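Side-chain contact in peptide ABC transporter permease (Staphylococcus hominis, PDB 6EXS), which probably carries peptides across the membrane as a POT family transporter and binds a thioalcohol-conjugated dipeptide, a precursor of human axillary malodour: residues 306-311 with 458-463. Residues are numbered along the deposited sequence; the frame is centred on the assembly and turned at random.
Sequences SNVLNI and LGQTNY. With C3H (2-[[(2~{R})-2-azanyl-3-[(3~{S})-3-methyl-1-oxidanyl-hexan-3-yl]sulfanyl-propanoyl]amino]ethanoic acid), chain O.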
# COMPACT_ATOMS: atom_id res chain seq x y z
N SER A 306 -9.29 -6.23 0.93
CA SER A 306 -9.54 -5.69 -0.41
C SER A 306 -9.93 -6.75 -1.43
O SER A 306 -10.43 -6.39 -2.49
CB SER A 306 -8.33 -4.91 -0.91
OG SER A 306 -7.17 -5.71 -0.93
N ASN A 307 -9.69 -8.05 -1.14
CA ASN A 307 -9.98 -9.14 -2.08
C ASN A 307 -10.59 -10.41 -1.47
O ASN A 307 -11.13 -11.22 -2.21
CB ASN A 307 -8.70 -9.50 -2.87
CG ASN A 307 -7.54 -10.01 -2.04
OD1 ASN A 307 -7.41 -9.75 -0.84
ND2 ASN A 307 -6.64 -10.72 -2.68
N VAL A 308 -10.48 -10.60 -0.14
CA VAL A 308 -10.97 -11.82 0.54
C VAL A 308 -12.19 -11.54 1.45
O VAL A 308 -13.23 -12.18 1.27
CB VAL A 308 -9.81 -12.55 1.29
CG1 VAL A 308 -10.31 -13.73 2.12
CG2 VAL A 308 -8.71 -13.00 0.32
N LEU A 309 -12.05 -10.62 2.42
CA LEU A 309 -13.10 -10.31 3.40
C LEU A 309 -14.36 -9.68 2.77
O LEU A 309 -15.47 -9.99 3.21
CB LEU A 309 -12.55 -9.44 4.54
CG LEU A 309 -13.33 -9.43 5.87
CD1 LEU A 309 -13.56 -10.85 6.41
CD2 LEU A 309 -12.62 -8.55 6.90
N ASN A 310 -14.18 -8.83 1.73
CA ASN A 310 -15.27 -8.16 1.00
C ASN A 310 -16.15 -9.11 0.14
O ASN A 310 -17.37 -8.96 0.13
CB ASN A 310 -14.72 -6.99 0.16
CG ASN A 310 -13.57 -7.31 -0.76
OD1 ASN A 310 -12.87 -8.32 -0.62
ND2 ASN A 310 -13.32 -6.43 -1.72
N ILE A 311 -15.52 -10.09 -0.58
CA ILE A 311 -16.21 -11.10 -1.39
C ILE A 311 -16.98 -12.03 -0.44
O ILE A 311 -18.11 -12.42 -0.74
CB ILE A 311 -15.27 -11.89 -2.34
CG1 ILE A 311 -14.53 -10.96 -3.33
CG2 ILE A 311 -16.04 -12.99 -3.09
CD1 ILE A 311 -13.52 -11.70 -4.26
N LEU A 458 -8.76 -25.60 1.67
CA LEU A 458 -8.98 -25.56 3.12
C LEU A 458 -10.43 -25.28 3.53
O LEU A 458 -10.88 -25.75 4.57
CB LEU A 458 -8.06 -24.55 3.83
CG LEU A 458 -6.54 -24.76 3.78
CD1 LEU A 458 -5.82 -23.58 4.42
CD2 LEU A 458 -6.11 -26.05 4.48
N GLY A 459 -11.12 -24.49 2.72
CA GLY A 459 -12.47 -24.03 3.02
C GLY A 459 -12.32 -22.63 3.59
O GLY A 459 -11.44 -22.41 4.43
N GLN A 460 -13.13 -21.68 3.10
CA GLN A 460 -13.08 -20.26 3.47
C GLN A 460 -13.04 -20.00 4.99
O GLN A 460 -12.21 -19.20 5.44
CB GLN A 460 -14.22 -19.47 2.79
CG GLN A 460 -14.20 -17.96 3.00
CD GLN A 460 -13.06 -17.21 2.34
OE1 GLN A 460 -11.95 -17.13 2.87
NE2 GLN A 460 -13.36 -16.55 1.22
N THR A 461 -13.89 -20.69 5.77
CA THR A 461 -13.94 -20.56 7.24
C THR A 461 -12.69 -21.11 7.93
O THR A 461 -12.19 -20.48 8.87
CB THR A 461 -15.22 -21.16 7.83
OG1 THR A 461 -15.41 -22.46 7.27
CG2 THR A 461 -16.43 -20.29 7.57
N ASN A 462 -12.20 -22.28 7.48
CA ASN A 462 -10.99 -22.90 8.03
C ASN A 462 -9.78 -22.06 7.70
O ASN A 462 -8.86 -21.99 8.51
CB ASN A 462 -10.81 -24.32 7.52
CG ASN A 462 -11.92 -25.30 7.83
OD1 ASN A 462 -12.88 -25.00 8.56
ND2 ASN A 462 -11.80 -26.49 7.27
N TYR A 463 -9.80 -21.38 6.51
CA TYR A 463 -8.75 -20.47 6.05
C TYR A 463 -8.60 -19.27 7.02
O TYR A 463 -7.48 -18.95 7.39
CB TYR A 463 -9.05 -20.03 4.60
CG TYR A 463 -8.17 -18.91 4.06
CD1 TYR A 463 -8.55 -17.58 4.20
CD2 TYR A 463 -7.01 -19.20 3.34
CE1 TYR A 463 -7.76 -16.55 3.67
CE2 TYR A 463 -6.24 -18.18 2.79
CZ TYR A 463 -6.61 -16.85 2.97
OH TYR A 463 -5.86 -15.84 2.44
O2 C3H O . -4.06 3.97 2.27
C11 C3H O . -4.61 4.00 3.31
O3 C3H O . -4.03 4.28 4.42
C10 C3H O . -6.06 3.67 3.53
N1 C3H O . -6.58 2.73 2.57
C9 C3H O . -6.47 1.42 2.75
O1 C3H O . -5.41 0.88 3.04
C8 C3H O . -7.69 0.58 2.61
N C3H O . -8.72 1.34 1.92
C7 C3H O . -7.39 -0.67 1.78
S C3H O . -7.17 -2.23 2.68
C3 C3H O . -8.76 -2.79 3.50
C4 C3H O . -9.71 -3.13 2.38
C5 C3H O . -9.21 -1.66 4.43
C6 C3H O . -10.59 -1.78 5.05
O C3H O . -11.43 -0.74 4.67
C2 C3H O . -8.53 -4.03 4.36
C1 C3H O . -8.80 -3.85 5.84
C C3H O . -8.56 -5.13 6.60
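Val308 meets the start of helix 460-479 through a single methyl, CG1, which reaches two side chains one helical turn apart, Gln460 and Tyr463. The apolar part of the contact is with the tyrosine: CG1 of Val308 lies 4.1 Å from CE1 of Tyr463, approaching the ring obliquely. With CG1 anti to the backbone N of Val308 (chi1 174°), this branch is the one that extends to the opposing helix. The second van der Waals contact joins the same methyl to an amide, with Val308 CG1 3.8 Å from OE1 of Gln460. The Gln460 chain starts out with CG anti to N and folds at chi2 (68°), and OE1 is the end that meets the methyl.

No hydrogen bond crosses between the two segments, and the polar bonds work within or around them. The hydroxyl of Tyr463 bonds to OE1 of Gln304, just ahead of 306-311, so the ring touching Val308 is also tethered at its far end. Gly459, with positive phi, ends the short helix 455-458 and occupies the N-cap position of helix 460-479; its O accepts the backbone bond from N of Tyr463 at 2.8 Å. In this major facilitator superfamily protein, 306-311 runs from the end of the break after helix 279-302 into the first turn of helix 309-316, and the contact sets Val308, the residue just before that helix, against the beginning of the long helix 460-479.

On the ligand side, Ser306 lines the peptide pocket, its N 3.4 Å from C4 of the bound conjugate. A weak bond from Asn310 ND2 to Ser306 O, 3.0 Å long and bent to 142°, spans the turn.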